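Local coordinates for Non-structural polyprotein (Sindbis virus, PDB 4GUA) that is part of an alphavirus replication polyprotein, whose nsP2 region probably cleaves the precursor as a cysteine protease and whose nsP3 region holds a macro domain and a zinc site, at residues 307-319 and 501-513. Residues are numbered along the deposited sequence; the frame is centred on the assembly and turned at random.
Sequences LIFRQLDNSRTRQ and KESVTELKDEDME
Lys508 N donates to Asp313 O at 2.8 Å, and the contact is built round these two residues and Asn314. From this point the lysine chain runs beside the Asp313 side chain, and a bend at chi3 (-88°) lays Lys508 CE against Ser315 CB at 3.4 Å. Lys508 NZ stays 4.2 Å from Asp313 OD2, opposite in charge but beyond a salt bridge; the carboxylate also pairs with Arg318 within its own segment. Arg316 crosses the lysine at about a right angle, with Lys508 CD over one guanidinium face, toward its rim. With CG anti to the backbone N (chi1 -170°), Asn314 swings its amide toward the loop carbonyls and spends both hydrogens of ND2 there: Asp509 O lies at 2.8 Å and Asp511 O at 2.9 Å, each approached from above its carbonyl plane. OD1 accepts from Lys287, so the whole amide is fixed, while Met512 SD packs against it, 3.5 Å from Asn314 CG. Beyond, Met512 CE meets Leu312 CD2 at 3.9 Å. Asx turns at Asp509 and Asp511 shape the loop after helix 488-502; this loop passes the end of strand 305-312, neighbour of outermost strand 288-294, joining the macro domain's C-terminal end to the mixed sheet of nsP2's methyltransferase-like domain.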
loop_
_atom_site.group_PDB
_atom_site.type_symbol
_atom_site.label_atom_id
_atom_site.label_comp_id
_atom_site.label_asym_id
_atom_site.label_seq_id
_atom_site.Cartn_x
_atom_site.Cartn_y
_atom_site.Cartn_z
ATOM N N LEU A 307 -13.336 -4.010 -1.965
ATOM C CA LEU A 307 -12.040 -4.664 -1.814
ATOM C C LEU A 307 -12.188 -6.175 -1.623
ATOM O O LEU A 307 -12.971 -6.642 -0.801
ATOM C CB LEU A 307 -11.298 -4.079 -0.615
ATOM C CG LEU A 307 -11.030 -2.574 -0.659
ATOM C CD1 LEU A 307 -10.424 -2.105 0.655
ATOM C CD2 LEU A 307 -10.130 -2.211 -1.830
ATOM N N ILE A 308 -11.428 -6.934 -2.399
ATOM C CA ILE A 308 -11.468 -8.388 -2.345
ATOM C C ILE A 308 -10.152 -8.979 -1.829
ATOM O O ILE A 308 -9.148 -8.980 -2.525
ATOM C CB ILE A 308 -11.764 -8.934 -3.754
ATOM C CG1 ILE A 308 -13.067 -8.317 -4.270
ATOM C CG2 ILE A 308 -11.855 -10.449 -3.744
ATOM C CD1 ILE A 308 -13.326 -8.539 -5.733
ATOM N N PHE A 309 -10.170 -9.477 -0.599
ATOM C CA PHE A 309 -9.029 -10.170 -0.008
ATOM C C PHE A 309 -9.224 -11.683 -0.159
ATOM O O PHE A 309 -10.211 -12.230 0.329
ATOM C CB PHE A 309 -8.918 -9.809 1.480
ATOM C CG PHE A 309 -8.812 -8.331 1.740
ATOM C CD1 PHE A 309 -9.945 -7.540 1.809
ATOM C CD2 PHE A 309 -7.578 -7.729 1.925
ATOM C CE1 PHE A 309 -9.849 -6.169 2.046
ATOM C CE2 PHE A 309 -7.476 -6.361 2.166
ATOM C CZ PHE A 309 -8.614 -5.585 2.226
ATOM N N ARG A 310 -8.284 -12.362 -0.815
ATOM C CA ARG A 310 -8.464 -13.774 -1.160
ATOM C C ARG A 310 -7.521 -14.702 -0.397
ATOM O O ARG A 310 -6.310 -14.462 -0.350
ATOM C CB ARG A 310 -8.216 -13.984 -2.653
ATOM C CG ARG A 310 -9.225 -13.347 -3.574
ATOM C CD ARG A 310 -8.893 -13.664 -5.027
ATOM N NE ARG A 310 -9.705 -12.880 -5.947
ATOM C CZ ARG A 310 -10.985 -13.127 -6.201
ATOM N NH1 ARG A 310 -11.602 -14.140 -5.601
ATOM N NH2 ARG A 310 -11.654 -12.364 -7.051
ATOM N N GLN A 311 -8.073 -15.798 0.130
ATOM C CA GLN A 311 -7.279 -16.817 0.813
ATOM C C GLN A 311 -6.551 -16.348 2.069
ATOM O O GLN A 311 -5.351 -16.055 2.026
ATOM C CB GLN A 311 -6.276 -17.446 -0.144
ATOM C CG GLN A 311 -6.898 -18.235 -1.264
ATOM C CD GLN A 311 -5.845 -18.862 -2.146
ATOM O OE1 GLN A 311 -5.686 -20.079 -2.169
ATOM N NE2 GLN A 311 -5.105 -18.026 -2.875
ATOM N N LEU A 312 -7.285 -16.254 3.176
ATOM C CA LEU A 312 -6.703 -15.809 4.439
ATOM C C LEU A 312 -5.854 -16.901 5.063
ATOM O O LEU A 312 -6.368 -17.954 5.421
ATOM C CB LEU A 312 -7.839 -15.510 5.421
ATOM C CG LEU A 312 -7.482 -15.406 6.909
ATOM C CD1 LEU A 312 -6.841 -14.068 7.204
ATOM C CD2 LEU A 312 -8.715 -15.608 7.767
ATOM N N ASP A 313 -4.546 -16.665 5.152
ATOM C CA ASP A 313 -3.671 -17.439 6.032
ATOM C C ASP A 313 -3.209 -16.657 7.274
ATOM O O ASP A 313 -2.498 -17.193 8.132
ATOM C CB ASP A 313 -2.480 -17.997 5.256
ATOM C CG ASP A 313 -1.634 -16.915 4.627
ATOM O OD1 ASP A 313 -1.784 -15.736 5.015
ATOM O OD2 ASP A 313 -0.822 -17.237 3.732
ATOM N N ASN A 314 -3.597 -15.386 7.355
ATOM C CA ASN A 314 -3.168 -14.501 8.442
ATOM C C ASN A 314 -1.655 -14.544 8.679
ATOM O O ASN A 314 -1.183 -14.708 9.805
ATOM C CB ASN A 314 -3.901 -14.841 9.743
ATOM C CG ASN A 314 -3.672 -13.805 10.830
ATOM O OD1 ASN A 314 -3.521 -12.616 10.552
ATOM N ND2 ASN A 314 -3.623 -14.258 12.072
ATOM N N SER A 315 -0.897 -14.356 7.610
ATOM C CA SER A 315 0.553 -14.407 7.685
ATOM C C SER A 315 1.080 -13.199 8.456
ATOM O O SER A 315 0.452 -12.140 8.520
ATOM C CB SER A 315 1.163 -14.435 6.281
ATOM O OG SER A 315 2.582 -14.405 6.334
ATOM N N ARG A 316 2.248 -13.399 9.046
ATOM C CA ARG A 316 2.945 -12.393 9.828
ATOM C C ARG A 316 3.921 -11.630 8.927
ATOM O O ARG A 316 3.834 -10.407 8.762
ATOM C CB ARG A 316 3.684 -13.013 11.029
ATOM C CG ARG A 316 4.315 -14.418 10.865
ATOM C CD ARG A 316 3.358 -15.588 10.607
ATOM N NE ARG A 316 4.056 -16.763 10.085
ATOM C CZ ARG A 316 4.641 -16.840 8.898
ATOM N NH1 ARG A 316 4.625 -15.823 8.069
ATOM N NH2 ARG A 316 5.247 -17.955 8.528
ATOM N N THR A 317 4.868 -12.376 8.371
ATOM C CA THR A 317 6.005 -11.826 7.652
ATOM C C THR A 317 5.735 -11.513 6.177
ATOM O O THR A 317 6.644 -11.071 5.475
ATOM C CB THR A 317 7.169 -12.831 7.693
ATOM O OG1 THR A 317 6.737 -14.082 7.140
ATOM C CG2 THR A 317 7.636 -13.051 9.117
ATOM N N ARG A 318 4.515 -11.742 5.697
ATOM C CA ARG A 318 4.195 -11.419 4.305
ATOM C C ARG A 318 4.538 -9.964 4.012
ATOM O O ARG A 318 4.140 -9.066 4.754
ATOM C CB ARG A 318 2.719 -11.655 4.005
ATOM C CG ARG A 318 2.228 -10.936 2.747
ATOM C CD ARG A 318 1.488 -11.886 1.841
ATOM N NE ARG A 318 0.504 -12.625 2.616
ATOM C CZ ARG A 318 0.204 -13.906 2.440
ATOM N NH1 ARG A 318 0.790 -14.627 1.495
ATOM N NH2 ARG A 318 -0.700 -14.471 3.213
ATOM N N GLN A 319 5.260 -9.722 2.924
ATOM C CA GLN A 319 5.641 -8.361 2.589
ATOM C C GLN A 319 4.726 -7.840 1.499
ATOM O O GLN A 319 4.876 -8.195 0.330
ATOM C CB GLN A 319 7.097 -8.326 2.134
ATOM C CG GLN A 319 8.059 -8.775 3.218
ATOM C CD GLN A 319 9.505 -8.841 2.761
ATOM O OE1 GLN A 319 9.799 -9.093 1.591
ATOM N NE2 GLN A 319 10.422 -8.624 3.697
ATOM N N LYS A 501 0.740 -24.513 -3.341
ATOM C CA LYS A 501 0.528 -23.090 -3.106
ATOM C C LYS A 501 -0.947 -22.688 -3.096
ATOM O O LYS A 501 -1.348 -21.801 -2.341
ATOM C CB LYS A 501 1.261 -22.279 -4.176
ATOM C CG LYS A 501 1.021 -20.784 -4.080
ATOM C CD LYS A 501 1.581 -20.051 -5.284
ATOM C CE LYS A 501 0.839 -18.737 -5.523
ATOM N NZ LYS A 501 0.733 -17.906 -4.300
ATOM N N GLU A 502 -1.761 -23.339 -3.919
ATOM C CA GLU A 502 -3.157 -22.937 -4.053
ATOM C C GLU A 502 -3.963 -23.399 -2.839
ATOM O O GLU A 502 -5.043 -22.882 -2.572
ATOM C CB GLU A 502 -3.766 -23.484 -5.352
ATOM C CG GLU A 502 -5.300 -23.432 -5.430
ATOM C CD GLU A 502 -5.831 -22.020 -5.698
ATOM O OE1 GLU A 502 -5.014 -21.115 -5.986
ATOM O OE2 GLU A 502 -7.066 -21.814 -5.630
ATOM N N SER A 503 -3.444 -24.374 -2.101
ATOM C CA SER A 503 -4.186 -24.903 -0.967
ATOM C C SER A 503 -3.808 -24.216 0.344
ATOM O O SER A 503 -2.713 -24.421 0.875
ATOM C CB SER A 503 -3.954 -26.413 -0.854
ATOM O OG SER A 503 -4.649 -26.958 0.255
ATOM N N VAL A 504 -4.728 -23.408 0.868
ATOM C CA VAL A 504 -4.558 -22.829 2.192
ATOM C C VAL A 504 -5.621 -23.396 3.132
ATOM O O VAL A 504 -6.774 -22.962 3.119
ATOM C CB VAL A 504 -4.711 -21.294 2.104
ATOM C CG1 VAL A 504 -4.700 -20.653 3.485
ATOM C CG2 VAL A 504 -3.604 -20.714 1.246
ATOM N N THR A 505 -5.231 -24.358 3.961
ATOM C CA THR A 505 -6.178 -25.006 4.862
ATOM C C THR A 505 -6.072 -24.568 6.328
ATOM O O THR A 505 -6.882 -24.985 7.157
ATOM C CB THR A 505 -6.036 -26.530 4.778
ATOM O OG1 THR A 505 -4.708 -26.911 5.163
ATOM C CG2 THR A 505 -6.297 -26.997 3.358
ATOM N N GLU A 506 -5.082 -23.737 6.650
ATOM C CA GLU A 506 -4.848 -23.353 8.041
ATOM C C GLU A 506 -4.081 -22.041 8.180
ATOM O O GLU A 506 -3.372 -21.620 7.267
ATOM C CB GLU A 506 -4.091 -24.455 8.771
ATOM C CG GLU A 506 -2.741 -24.754 8.165
ATOM C CD GLU A 506 -2.014 -25.856 8.900
ATOM O OE1 GLU A 506 -2.659 -26.539 9.724
ATOM O OE2 GLU A 506 -0.803 -26.038 8.654
ATOM N N LEU A 507 -4.218 -21.422 9.349
ATOM C CA LEU A 507 -3.577 -20.148 9.652
ATOM C C LEU A 507 -2.103 -20.285 10.013
ATOM O O LEU A 507 -1.698 -21.254 10.642
ATOM C CB LEU A 507 -4.301 -19.481 10.815
ATOM C CG LEU A 507 -5.790 -19.235 10.577
ATOM C CD1 LEU A 507 -6.370 -18.322 11.649
ATOM C CD2 LEU A 507 -6.022 -18.659 9.188
ATOM N N LYS A 508 -1.300 -19.307 9.606
ATOM C CA LYS A 508 0.112 -19.300 9.965
ATOM C C LYS A 508 0.322 -18.624 11.325
ATOM O O LYS A 508 1.376 -18.761 11.944
ATOM C CB LYS A 508 0.931 -18.605 8.877
ATOM C CG LYS A 508 0.844 -19.290 7.518
ATOM C CD LYS A 508 2.080 -19.028 6.672
ATOM C CE LYS A 508 1.939 -17.763 5.850
ATOM N NZ LYS A 508 3.147 -17.499 5.012
ATOM N N ASP A 509 -0.697 -17.900 11.779
ATOM C CA ASP A 509 -0.727 -17.322 13.115
ATOM C C ASP A 509 -2.186 -17.146 13.521
ATOM O O ASP A 509 -3.049 -16.929 12.672
ATOM C CB ASP A 509 0.004 -15.981 13.146
ATOM C CG ASP A 509 0.188 -15.447 14.561
ATOM O OD1 ASP A 509 1.128 -15.896 15.253
ATOM O OD2 ASP A 509 -0.598 -14.571 14.979
ATOM N N GLU A 510 -2.472 -17.262 14.811
ATOM C CA GLU A 510 -3.850 -17.168 15.270
ATOM C C GLU A 510 -4.266 -15.769 15.731
ATOM O O GLU A 510 -5.439 -15.538 16.009
ATOM C CB GLU A 510 -4.119 -18.209 16.355
ATOM C CG GLU A 510 -4.576 -19.537 15.779
ATOM C CD GLU A 510 -5.117 -20.485 16.831
ATOM O OE1 GLU A 510 -4.754 -20.347 18.024
ATOM O OE2 GLU A 510 -5.920 -21.370 16.460
ATOM N N ASP A 511 -3.321 -14.834 15.815
ATOM C CA ASP A 511 -3.659 -13.484 16.269
ATOM C C ASP A 511 -4.185 -12.645 15.110
ATOM O O ASP A 511 -3.464 -12.320 14.166
ATOM C CB ASP A 511 -2.450 -12.793 16.900
ATOM C CG ASP A 511 -2.826 -11.511 17.624
ATOM O OD1 ASP A 511 -3.924 -10.974 17.352
ATOM O OD2 ASP A 511 -2.032 -11.047 18.470
ATOM N N MET A 512 -5.451 -12.268 15.225
ATOM C CA MET A 512 -6.199 -11.698 14.120
ATOM C C MET A 512 -6.248 -10.172 14.133
ATOM O O MET A 512 -6.924 -9.568 13.303
ATOM C CB MET A 512 -7.617 -12.275 14.127
ATOM C CG MET A 512 -8.084 -12.782 12.778
ATOM S SD MET A 512 -6.989 -14.008 12.028
ATOM C CE MET A 512 -8.160 -15.286 11.584
ATOM N N GLU A 513 -5.555 -9.543 15.074
ATOM C CA GLU A 513 -5.604 -8.092 15.187
ATOM C C GLU A 513 -5.002 -7.461 13.920
ATOM O O GLU A 513 -4.058 -7.999 13.329
ATOM C CB GLU A 513 -4.875 -7.620 16.454
ATOM C CG GLU A 513 -5.528 -6.409 17.149
ATOM C CD GLU A 513 -6.766 -6.789 18.013
ATOM O OE1 GLU A 513 -6.820 -7.928 18.543
ATOM O OE2 GLU A 513 -7.703 -5.958 18.129
#